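PDB 3BO5: histone-lysine N-methyltransferase SETMAR from Homo sapiens, which methylates lysine side chains of histone H3 through the SET methyltransferase part studied here and, by its fusion to a mariner transposase, binds DNA and acts in double-strand break repair. Local coordinates for residues A[131-136]-A[208-213]; A[150-155]-A[215-220]; A[235-240]-A[251-256]. The protein carries 2 engineered substitutions. All coordinates share one frame; numbering follows the deposited sequence.

Interaction 1 (A[131-136]-A[208-213]). With ZN (zinc ion), chain E; SAH (S-adenosyl-L-homocysteine), chain F.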
loop_
_atom_site.group_PDB
_atom_site.type_symbol
_atom_site.label_atom_id
_atom_site.label_comp_id
_atom_site.label_asym_id
_atom_site.label_seq_id
_atom_site.Cartn_x
_atom_site.Cartn_y
_atom_site.Cartn_z
ATOM N N PHE A 131 -4.661 -5.450 -15.336
ATOM C CA PHE A 131 -5.542 -5.598 -16.520
ATOM C C PHE A 131 -5.864 -4.262 -17.148
ATOM O O PHE A 131 -5.780 -3.257 -16.497
ATOM C CB PHE A 131 -6.864 -6.294 -16.165
ATOM C CG PHE A 131 -7.829 -5.420 -15.372
ATOM C CD1 PHE A 131 -9.011 -4.921 -15.958
ATOM C CD2 PHE A 131 -7.513 -5.049 -14.086
ATOM C CE1 PHE A 131 -9.919 -4.080 -15.202
ATOM C CE2 PHE A 131 -8.399 -4.204 -13.326
ATOM C CZ PHE A 131 -9.581 -3.731 -13.914
ATOM N N LYS A 132 -6.175 -4.246 -18.436
ATOM C CA LYS A 132 -6.485 -2.969 -19.086
ATOM C C LYS A 132 -7.931 -2.572 -18.787
ATOM O O LYS A 132 -8.897 -3.286 -19.109
ATOM C CB LYS A 132 -6.226 -3.078 -20.581
ATOM C CG LYS A 132 -6.225 -1.705 -21.214
ATOM C CD LYS A 132 -4.922 -0.994 -20.874
ATOM C CE LYS A 132 -4.973 0.447 -21.145
ATOM N NZ LYS A 132 -3.546 0.830 -21.333
ATOM N N THR A 133 -8.047 -1.436 -18.111
ATOM C CA THR A 133 -9.356 -0.853 -17.829
ATOM C C THR A 133 -9.897 -0.098 -19.051
ATOM O O THR A 133 -9.126 0.203 -19.955
ATOM C CB THR A 133 -9.394 0.132 -16.629
ATOM O OG1 THR A 133 -8.702 1.334 -16.989
ATOM C CG2 THR A 133 -8.719 -0.443 -15.390
ATOM N N HIS A 134 -11.188 0.309 -18.970
ATOM C CA HIS A 134 -11.810 0.988 -20.109
ATOM C C HIS A 134 -11.184 2.391 -20.328
ATOM O O HIS A 134 -10.826 2.747 -21.442
ATOM C CB HIS A 134 -13.341 1.017 -19.911
ATOM C CG HIS A 134 -14.087 1.629 -21.052
ATOM N ND1 HIS A 134 -13.899 1.203 -22.349
ATOM C CD2 HIS A 134 -15.005 2.635 -21.103
ATOM C CE1 HIS A 134 -14.674 1.920 -23.154
ATOM N NE2 HIS A 134 -15.327 2.808 -22.424
ATOM N N LYS A 135 -11.025 3.136 -19.248
ATOM C CA LYS A 135 -10.608 4.555 -19.352
ATOM C C LYS A 135 -9.519 5.028 -18.406
ATOM O O LYS A 135 -9.192 6.208 -18.398
ATOM C CB LYS A 135 -11.836 5.406 -19.070
ATOM C CG LYS A 135 -12.837 5.337 -20.199
ATOM C CD LYS A 135 -14.020 6.160 -19.921
ATOM C CE LYS A 135 -13.605 7.606 -20.100
ATOM N NZ LYS A 135 -14.709 8.470 -19.992
ATOM N N LYS A 136 -9.010 4.139 -17.546
ATOM C CA LYS A 136 -8.095 4.513 -16.461
ATOM C C LYS A 136 -6.703 3.918 -16.672
ATOM O O LYS A 136 -5.854 3.987 -15.771
ATOM C CB LYS A 136 -8.699 4.033 -15.121
ATOM C CG LYS A 136 -10.103 4.612 -14.831
ATOM C CD LYS A 136 -10.690 4.013 -13.538
ATOM C CE LYS A 136 -10.725 2.508 -13.545
ATOM N NZ LYS A 136 -11.705 2.081 -12.439
ATOM N N PHE A 208 -0.283 -0.331 -9.497
ATOM C CA PHE A 208 -1.383 -0.404 -10.482
ATOM C C PHE A 208 -2.764 -0.107 -9.938
ATOM O O PHE A 208 -3.730 -0.092 -10.683
ATOM C CB PHE A 208 -1.398 -1.795 -11.125
ATOM C CG PHE A 208 -0.220 -2.001 -12.044
ATOM C CD1 PHE A 208 -0.167 -1.312 -13.275
ATOM C CD2 PHE A 208 0.835 -2.855 -11.693
ATOM C CE1 PHE A 208 0.949 -1.468 -14.117
ATOM C CE2 PHE A 208 1.952 -3.001 -12.535
ATOM C CZ PHE A 208 1.975 -2.334 -13.782
ATOM N N LEU A 209 -2.860 0.178 -8.639
ATOM C CA LEU A 209 -4.164 0.471 -8.053
ATOM C C LEU A 209 -4.709 1.794 -8.500
ATOM O O LEU A 209 -4.070 2.851 -8.252
ATOM C CB LEU A 209 -4.051 0.520 -6.567
ATOM C CG LEU A 209 -3.735 -0.866 -5.964
ATOM C CD1 LEU A 209 -3.215 -0.686 -4.512
ATOM C CD2 LEU A 209 -4.925 -1.864 -6.082
ATOM N N ASN A 210 -5.881 1.738 -9.132
ATOM C CA ASN A 210 -6.543 3.000 -9.476
ATOM C C ASN A 210 -7.270 3.633 -8.298
ATOM O O ASN A 210 -7.497 3.008 -7.242
ATOM C CB ASN A 210 -7.452 2.762 -10.704
ATOM C CG ASN A 210 -6.644 2.576 -11.943
ATOM O OD1 ASN A 210 -5.679 3.297 -12.174
ATOM N ND2 ASN A 210 -7.055 1.621 -12.790
ATOM N N HIS A 211 -7.606 4.929 -8.451
ATOM C CA HIS A 211 -8.363 5.599 -7.431
ATOM C C HIS A 211 -9.852 5.302 -7.587
ATOM O O HIS A 211 -10.385 5.176 -8.648
ATOM C CB HIS A 211 -8.265 7.121 -7.755
ATOM C CG HIS A 211 -9.213 7.937 -6.971
ATOM N ND1 HIS A 211 -9.036 8.186 -5.623
ATOM C CD2 HIS A 211 -10.375 8.548 -7.329
ATOM C CE1 HIS A 211 -10.063 8.912 -5.181
ATOM N NE2 HIS A 211 -10.904 9.111 -6.199
ATOM N N SER A 212 -10.527 5.265 -6.468
ATOM C CA SER A 212 -11.952 5.319 -6.500
ATOM C C SER A 212 -12.445 6.242 -5.424
ATOM O O SER A 212 -11.865 6.253 -4.358
ATOM C CB SER A 212 -12.514 3.930 -6.253
ATOM O OG SER A 212 -13.968 4.066 -6.169
ATOM N N CYS A 213 -13.557 6.967 -5.696
ATOM C CA CYS A 213 -14.193 7.791 -4.694
ATOM C C CYS A 213 -14.904 6.942 -3.637
ATOM O O CYS A 213 -15.278 7.449 -2.587
ATOM C CB CYS A 213 -15.193 8.695 -5.470
ATOM S SG CYS A 213 -14.272 9.907 -6.444
HETATM ZN ZN ZN E . -14.580 9.093 -8.722
HETATM N N SAH F . -3.690 3.458 -14.419
HETATM C CA SAH F . -2.269 3.446 -13.943
HETATM C CB SAH F . -2.125 2.803 -12.543
HETATM C CG SAH F . -2.525 3.831 -11.470
HETATM S SD SAH F . -1.334 5.199 -11.369
HETATM C C SAH F . -1.407 2.722 -15.003
HETATM O O SAH F . -1.876 2.430 -16.098
HETATM O OXT SAH F . -0.206 2.438 -14.686
HETATM C "C5'" SAH F . -2.465 6.603 -11.411
HETATM C "C4'" SAH F . -2.985 6.963 -12.801
HETATM O "O4'" SAH F . -4.013 6.060 -13.220
HETATM C "C3'" SAH F . -3.644 8.309 -12.857
HETATM O "O3'" SAH F . -2.657 9.361 -13.047
HETATM C "C2'" SAH F . -4.585 8.201 -14.022
HETATM O "O2'" SAH F . -3.886 8.164 -15.280
HETATM C "C1'" SAH F . -5.096 6.787 -13.831
HETATM N N9 SAH F . -6.223 6.704 -12.881
HETATM C C8 SAH F . -6.259 6.067 -11.643
HETATM N N7 SAH F . -7.483 6.152 -11.159
HETATM C C5 SAH F . -8.268 6.791 -12.051
HETATM C C6 SAH F . -9.627 7.164 -11.989
HETATM N N6 SAH F . -10.488 6.850 -11.018
HETATM N N1 SAH F . -10.081 7.884 -13.090
HETATM C C2 SAH F . -9.268 8.201 -14.133
HETATM N N3 SAH F . -7.942 7.837 -14.248
HETATM C C4 SAH F . -7.486 7.191 -13.138
HETATM O O HOH W 1 -11.332 2.949 -9.882
#
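Lys136 and Asn210 meet beside the bound S-adenosylhomocysteine, with Lys136 CB 3.7 Å from Asn210 ND2. Thr133 CG2 reaches the same nitrogen, the threonine and asparagine side chains coming from opposite directions. The long aliphatic part of Lys136 lies over one face of the adenine, its CG 3.7 Å from SAH N1, a role that a lysine fills well because its methylenes can cover a ring while the charge travels on to a polar site. A bend at chi3 (-55°) turns the chain away from the adenine, and Lys136 NZ donates to a water 2.7 Å away, which in turn donates to His211 O. Glu244 forms a salt bridge with this ammonium. Next to it the backbone of His211 reads the Hoogsteen edge of the adenine: His211 N donates to SAH N7 at 3.0 Å (157°), and SAH N6 donates to His211 O at 2.9 Å. Asn210 to Cys213 spell the Asn-His-Ser-Cys motif of SET domains, which lines the cofactor pocket and ends in Cys213, whose SG binds a zinc ion at 2.4 Å together with Cys274, Cys276 and Cys281. His211 NE2 donates to that same sulfur, which would probably ease its negative charge. The Asn210 amide is held from its ND2 side by Trp138 O and Glu244; its OD1 faces the amino group of the cofactor, though the exact place of that oxygen is doubtful. A leucine in its place would probably leave Trp138 O and the Glu244 carboxylate without their amide donor. Further out, Thr133 OG1 accepts from Lys136 N at 2.9 Å in an ST motif and also bonds to Gly137 O, fixing the turn from which Lys136 sets out.

Interaction 2 (A[150-155]-A[215-220])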
loop_
_atom_site.group_PDB
_atom_site.type_symbol
_atom_site.label_atom_id
_atom_site.label_comp_id
_atom_site.label_asym_id
_atom_site.label_seq_id
_atom_site.Cartn_x
_atom_site.Cartn_y
_atom_site.Cartn_z
ATOM N N ARG A 150 -9.005 -8.460 5.061
ATOM C CA ARG A 150 -7.802 -9.192 4.692
ATOM C C ARG A 150 -6.762 -8.278 4.030
ATOM O O ARG A 150 -7.102 -7.308 3.319
ATOM C CB ARG A 150 -8.148 -10.339 3.748
ATOM C CG ARG A 150 -8.773 -11.511 4.553
ATOM C CD ARG A 150 -7.792 -12.253 5.510
ATOM N NE ARG A 150 -6.715 -12.888 4.770
ATOM C CZ ARG A 150 -6.809 -13.976 4.002
ATOM N NH1 ARG A 150 -7.944 -14.668 4.014
ATOM N NH2 ARG A 150 -5.765 -14.392 3.274
ATOM N N PHE A 151 -5.478 -8.548 4.312
ATOM C CA PHE A 151 -4.404 -7.782 3.687
ATOM C C PHE A 151 -4.384 -8.113 2.231
ATOM O O PHE A 151 -4.381 -9.284 1.830
ATOM C CB PHE A 151 -3.048 -8.217 4.324
ATOM C CG PHE A 151 -1.853 -7.647 3.605
ATOM C CD1 PHE A 151 -1.653 -6.243 3.633
ATOM C CD2 PHE A 151 -0.975 -8.480 2.918
ATOM C CE1 PHE A 151 -0.496 -5.660 2.923
ATOM C CE2 PHE A 151 0.116 -7.921 2.208
ATOM C CZ PHE A 151 0.366 -6.517 2.239
ATOM N N VAL A 152 -4.274 -7.070 1.440
ATOM C CA VAL A 152 -4.290 -7.217 -0.001
ATOM C C VAL A 152 -2.884 -7.035 -0.603
ATOM O O VAL A 152 -2.297 -7.953 -1.141
ATOM C CB VAL A 152 -5.299 -6.251 -0.612
ATOM C CG1 VAL A 152 -5.238 -6.266 -2.139
ATOM C CG2 VAL A 152 -6.716 -6.773 -0.207
ATOM N N CYS A 153 -2.334 -5.834 -0.424
ATOM C CA CYS A 153 -0.958 -5.635 -0.891
ATOM C C CYS A 153 -0.402 -4.355 -0.287
ATOM O O CYS A 153 -1.149 -3.537 0.219
ATOM C CB CYS A 153 -0.856 -5.597 -2.433
ATOM S SG CYS A 153 -1.709 -4.174 -3.149
ATOM N N GLU A 154 0.926 -4.231 -0.327
ATOM C CA GLU A 154 1.532 -2.898 -0.024
ATOM C C GLU A 154 1.517 -1.998 -1.225
ATOM O O GLU A 154 1.332 -2.396 -2.351
ATOM C CB GLU A 154 3.026 -3.035 0.367
ATOM C CG GLU A 154 3.214 -3.706 1.645
ATOM C CD GLU A 154 4.711 -3.810 1.990
ATOM O OE1 GLU A 154 5.086 -4.869 2.501
ATOM O OE2 GLU A 154 5.512 -2.836 1.731
ATOM N N TYR A 155 1.720 -0.706 -0.910
ATOM C CA TYR A 155 2.148 0.238 -1.941
ATOM C C TYR A 155 3.609 0.505 -1.593
ATOM O O TYR A 155 3.943 1.219 -0.650
ATOM C CB TYR A 155 1.285 1.498 -1.772
ATOM C CG TYR A 155 1.321 2.427 -2.986
ATOM C CD1 TYR A 155 0.554 2.185 -4.139
ATOM C CD2 TYR A 155 2.168 3.551 -2.956
ATOM C CE1 TYR A 155 0.593 2.990 -5.253
ATOM C CE2 TYR A 155 2.227 4.413 -4.093
ATOM C CZ TYR A 155 1.450 4.131 -5.216
ATOM O OH TYR A 155 1.484 4.929 -6.313
ATOM N N PRO A 215 -13.746 3.502 -2.650
ATOM C CA PRO A 215 -12.835 2.406 -2.943
ATOM C C PRO A 215 -13.116 1.197 -2.128
ATOM O O PRO A 215 -13.861 1.238 -1.157
ATOM C CB PRO A 215 -11.497 2.990 -2.502
ATOM C CG PRO A 215 -11.854 3.903 -1.373
ATOM C CD PRO A 215 -13.105 4.560 -1.836
ATOM N N ASN A 216 -12.382 0.125 -2.447
ATOM C CA ASN A 216 -12.570 -1.094 -1.644
ATOM C C ASN A 216 -11.379 -1.483 -0.806
ATOM O O ASN A 216 -11.419 -2.521 -0.148
ATOM C CB ASN A 216 -13.011 -2.288 -2.518
ATOM C CG ASN A 216 -12.100 -2.576 -3.673
ATOM O OD1 ASN A 216 -10.951 -2.071 -3.742
ATOM N ND2 ASN A 216 -12.593 -3.403 -4.650
ATOM N N LEU A 217 -10.332 -0.662 -0.876
ATOM C CA LEU A 217 -9.163 -0.857 0.016
ATOM C C LEU A 217 -9.020 0.364 0.930
ATOM O O LEU A 217 -9.316 1.514 0.536
ATOM C CB LEU A 217 -7.876 -0.958 -0.773
ATOM C CG LEU A 217 -7.865 -2.089 -1.769
ATOM C CD1 LEU A 217 -6.572 -2.030 -2.584
ATOM C CD2 LEU A 217 -8.099 -3.479 -1.116
ATOM N N LEU A 218 -8.478 0.081 2.111
ATOM C CA LEU A 218 -8.033 1.072 3.054
ATOM C C LEU A 218 -6.525 0.958 3.289
ATOM O O LEU A 218 -6.072 -0.116 3.589
ATOM C CB LEU A 218 -8.743 0.904 4.441
ATOM C CG LEU A 218 -8.335 1.868 5.535
ATOM C CD1 LEU A 218 -8.603 3.332 5.189
ATOM C CD2 LEU A 218 -9.058 1.465 6.897
ATOM N N MET A 219 -5.779 2.077 3.205
ATOM C CA MET A 219 -4.349 2.049 3.433
ATOM C C MET A 219 -4.022 2.401 4.902
ATOM O O MET A 219 -4.509 3.412 5.432
ATOM C CB MET A 219 -3.695 3.118 2.557
ATOM C CG MET A 219 -2.128 3.000 2.662
ATOM S SD MET A 219 -1.408 4.290 1.630
ATOM C CE MET A 219 -1.498 3.481 0.017
ATOM N N ILE A 220 -3.233 1.543 5.554
ATOM C CA ILE A 220 -2.825 1.734 6.915
ATOM C C ILE A 220 -1.301 1.732 6.965
ATOM O O ILE A 220 -0.705 0.808 6.443
ATOM C CB ILE A 220 -3.295 0.473 7.751
ATOM C CG1 ILE A 220 -4.817 0.381 7.738
ATOM C CG2 ILE A 220 -2.906 0.612 9.221
ATOM C CD1 ILE A 220 -5.462 1.658 8.072
#
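Val152 and Leu217, their CA atoms 8.0 Å apart, belong to strands 151-160 and 217-223, which do not pair with each other but both run antiparallel to strand 230-235. Val152 and Cys153 together face Leu233 of that strand, a classic beta bulge. Val152 points its branch CG2 at Leu217 CD2, 3.7 Å away, and the two side chains cross at about a right angle. With CG1 anti to the backbone N (chi1 174°), CG2 is the branch nearest the leucine. Both residues also press on Leu245, so a beta-branched and a longer aliphatic chain share one hydrophobic neighbour. Further along, Met219 is extended until its last torsion (chi3 -82°), which brings the methyl CE to 3.9 Å from Tyr155 CB. The flexible thioether suits this reach, and Ile181 touches both side chains. Tyr155 carries its hydroxyl onward to Tyr179 O, close to the cofactor pocket. Across the contact itself only carbon meets carbon: its cohesion is therefore dispersive and hydrophobic, depending on shape and burial in the SET domain core, while the strands' positions are set by backbone bonds to other strands.

Interaction 3 (A[235-240]-A[251-256])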
loop_
_atom_site.group_PDB
_atom_site.type_symbol
_atom_site.label_atom_id
_atom_site.label_comp_id
_atom_site.label_asym_id
_atom_site.label_seq_id
_atom_site.Cartn_x
_atom_site.Cartn_y
_atom_site.Cartn_z
ATOM N N ALA A 235 -8.597 -5.030 2.584
ATOM C CA ALA A 235 -9.943 -4.937 2.012
ATOM C C ALA A 235 -10.885 -4.260 2.992
ATOM O O ALA A 235 -10.983 -4.699 4.146
ATOM C CB ALA A 235 -10.449 -6.368 1.691
ATOM N N ALA A 236 -11.593 -3.220 2.513
ATOM C CA ALA A 236 -12.509 -2.451 3.362
ATOM C C ALA A 236 -13.912 -3.127 3.408
ATOM O O ALA A 236 -14.807 -2.762 4.222
ATOM C CB ALA A 236 -12.638 -1.064 2.841
ATOM N N LYS A 237 -14.096 -4.042 2.488
ATOM C CA LYS A 237 -15.372 -4.773 2.296
ATOM C C LYS A 237 -15.050 -6.103 1.628
ATOM O O LYS A 237 -13.929 -6.290 1.166
ATOM C CB LYS A 237 -16.375 -3.955 1.465
ATOM C CG LYS A 237 -15.834 -3.451 0.149
ATOM C CD LYS A 237 -16.667 -2.220 -0.347
ATOM C CE LYS A 237 -16.127 -0.839 0.107
ATOM N NZ LYS A 237 -17.157 0.219 -0.311
ATOM N N ASP A 238 -15.987 -7.035 1.521
ATOM C CA ASP A 238 -15.700 -8.224 0.744
ATOM C C ASP A 238 -15.530 -7.817 -0.732
ATOM O O ASP A 238 -16.353 -7.023 -1.263
ATOM C CB ASP A 238 -16.889 -9.194 0.801
ATOM C CG ASP A 238 -17.033 -9.897 2.136
ATOM O OD1 ASP A 238 -16.119 -9.863 3.014
ATOM O OD2 ASP A 238 -18.130 -10.501 2.356
ATOM N N ILE A 239 -14.491 -8.322 -1.344
ATOM C CA ILE A 239 -14.198 -8.008 -2.770
ATOM C C ILE A 239 -14.339 -9.314 -3.555
ATOM O O ILE A 239 -13.822 -10.350 -3.167
ATOM C CB ILE A 239 -12.741 -7.508 -2.844
ATOM C CG1 ILE A 239 -12.638 -6.247 -1.956
ATOM C CG2 ILE A 239 -12.354 -7.281 -4.322
ATOM C CD1 ILE A 239 -11.197 -5.735 -1.762
ATOM N N VAL A 240 -15.067 -9.240 -4.663
ATOM C CA VAL A 240 -15.438 -10.467 -5.327
ATOM C C VAL A 240 -14.483 -10.768 -6.444
ATOM O O VAL A 240 -13.727 -9.885 -6.883
ATOM C CB VAL A 240 -16.902 -10.337 -5.874
ATOM C CG1 VAL A 240 -17.800 -10.070 -4.725
ATOM C CG2 VAL A 240 -17.035 -9.289 -7.039
ATOM N N GLY A 251 -6.758 9.785 0.416
ATOM C CA GLY A 251 -6.566 9.162 1.707
ATOM C C GLY A 251 -7.685 9.436 2.689
ATOM O O GLY A 251 -7.578 9.012 3.861
ATOM N N ARG A 252 -8.770 10.078 2.207
ATOM C CA ARG A 252 -9.883 10.399 3.148
ATOM C C ARG A 252 -10.762 9.246 3.581
ATOM O O ARG A 252 -11.282 9.256 4.713
ATOM C CB ARG A 252 -10.771 11.480 2.577
ATOM C CG ARG A 252 -10.114 12.796 2.629
ATOM C CD ARG A 252 -11.039 13.720 2.079
ATOM N NE ARG A 252 -11.085 13.473 0.657
ATOM C CZ ARG A 252 -11.882 14.117 -0.165
ATOM N NH1 ARG A 252 -12.698 15.073 0.344
ATOM N NH2 ARG A 252 -11.841 13.814 -1.466
ATOM N N TYR A 253 -10.938 8.259 2.699
ATOM C CA TYR A 253 -11.814 7.106 2.971
ATOM C C TYR A 253 -11.516 6.461 4.322
ATOM O O TYR A 253 -10.394 5.946 4.593
ATOM C CB TYR A 253 -11.674 6.060 1.850
ATOM C CG TYR A 253 -12.535 4.845 2.006
ATOM C CD1 TYR A 253 -13.917 4.960 1.970
ATOM C CD2 TYR A 253 -11.969 3.580 2.135
ATOM C CE1 TYR A 253 -14.745 3.790 2.076
ATOM C CE2 TYR A 253 -12.765 2.437 2.241
ATOM C CZ TYR A 253 -14.144 2.561 2.240
ATOM O OH TYR A 253 -14.929 1.397 2.365
ATOM N N LEU A 254 -12.528 6.477 5.201
ATOM C CA LEU A 254 -12.374 5.814 6.492
ATOM C C LEU A 254 -11.193 6.336 7.287
ATOM O O LEU A 254 -10.613 5.613 8.115
ATOM C CB LEU A 254 -12.297 4.264 6.367
ATOM C CG LEU A 254 -13.499 3.584 5.686
ATOM C CD1 LEU A 254 -13.261 2.046 5.674
ATOM C CD2 LEU A 254 -14.834 3.882 6.424
ATOM N N ASN A 255 -10.851 7.603 7.035
ATOM C CA ASN A 255 -9.736 8.223 7.714
ATOM C C ASN A 255 -10.311 9.270 8.647
ATOM O O ASN A 255 -10.541 10.434 8.270
ATOM C CB ASN A 255 -8.777 8.847 6.703
ATOM C CG ASN A 255 -7.547 9.390 7.353
ATOM O OD1 ASN A 255 -7.492 9.484 8.573
ATOM N ND2 ASN A 255 -6.555 9.782 6.552
ATOM N N LEU A 256 -10.597 8.830 9.868
ATOM C CA LEU A 256 -11.475 9.621 10.732
ATOM C C LEU A 256 -10.747 10.127 11.924
ATOM O O LEU A 256 -11.367 10.504 12.922
ATOM C CB LEU A 256 -12.724 8.808 11.118
ATOM C CG LEU A 256 -13.492 8.300 9.932
ATOM C CD1 LEU A 256 -14.531 7.306 10.406
ATOM C CD2 LEU A 256 -14.092 9.470 9.121
#
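The loops on the two sides of strand 244-247 in the SET fold come together where Ala236 and Lys237 meet Tyr253 and Leu254. Ala236 offers a single methyl to the edge of the Tyr253 ring, lying in the ring plane, with CB 3.6 Å from Tyr253 CE2 and 3.4 Å from Tyr253 OH. A small residue suits the place, because the ring edge comes almost down to the backbone of the 235-240 segment. Lys237 reaches the hydroxyl end of the same ring at an oblique angle. Its CG sits between the backbone N and carbonyl carbon (chi1 53°), and the chain bends at chi3, so that Lys237 CE passes 3.4 Å from Tyr253 OH. It is thus a methylene of the lysine that packs here, and the two side chains run obliquely past each other. Tyr253 itself extends with CG anti to its backbone N (chi1 -179°), which carries the ring across to the other loop; Pro215 touches it as well. Leu254 folds back on its neighbour, its CG 3.5 Å above the plane of the Tyr253 ring and over the ring centre, and sends CD1 to within 4.3 Å of Ala236 CB. The leucine thus covers a face while the alanine meets an edge, a mixed aliphatic and aromatic patch near the surface. Behind it Asp248 accepts from Tyr253 N. Asn255 ND2 reaches Gly251 O at 3.0 Å, from above the carbonyl plane, while also binding Ala260 O. The bond from Asn255 N to Arg252 O, 2.9 Å long, closes a type II beta turn from Arg252 to Asn255, with Leu254 in the left-handed conformation characteristic of the third residue of such a turn.

Overall arrangement
Interaction 2 lies in the buried core, interaction 1 is partly buried around the cofactor, and interaction 3 sits at the surface. Their chemistry follows: interaction 1 mixes charge, amide and water with a ligand and zinc ion, interaction 2 is wholly apolar, and interaction 3 joins small and aromatic groups between loops. They share neighbours. Segments 208-213 and 215-220 follow each other in the chain, and Leu209 packs on Leu217 and Cys153, so the pocket rests directly on the core. Backbone contacts of Asn216 with Ala236 and Arg150 with Ala235 tie interaction 2 to interaction 3, whereas interactions 1 and 3 do not touch.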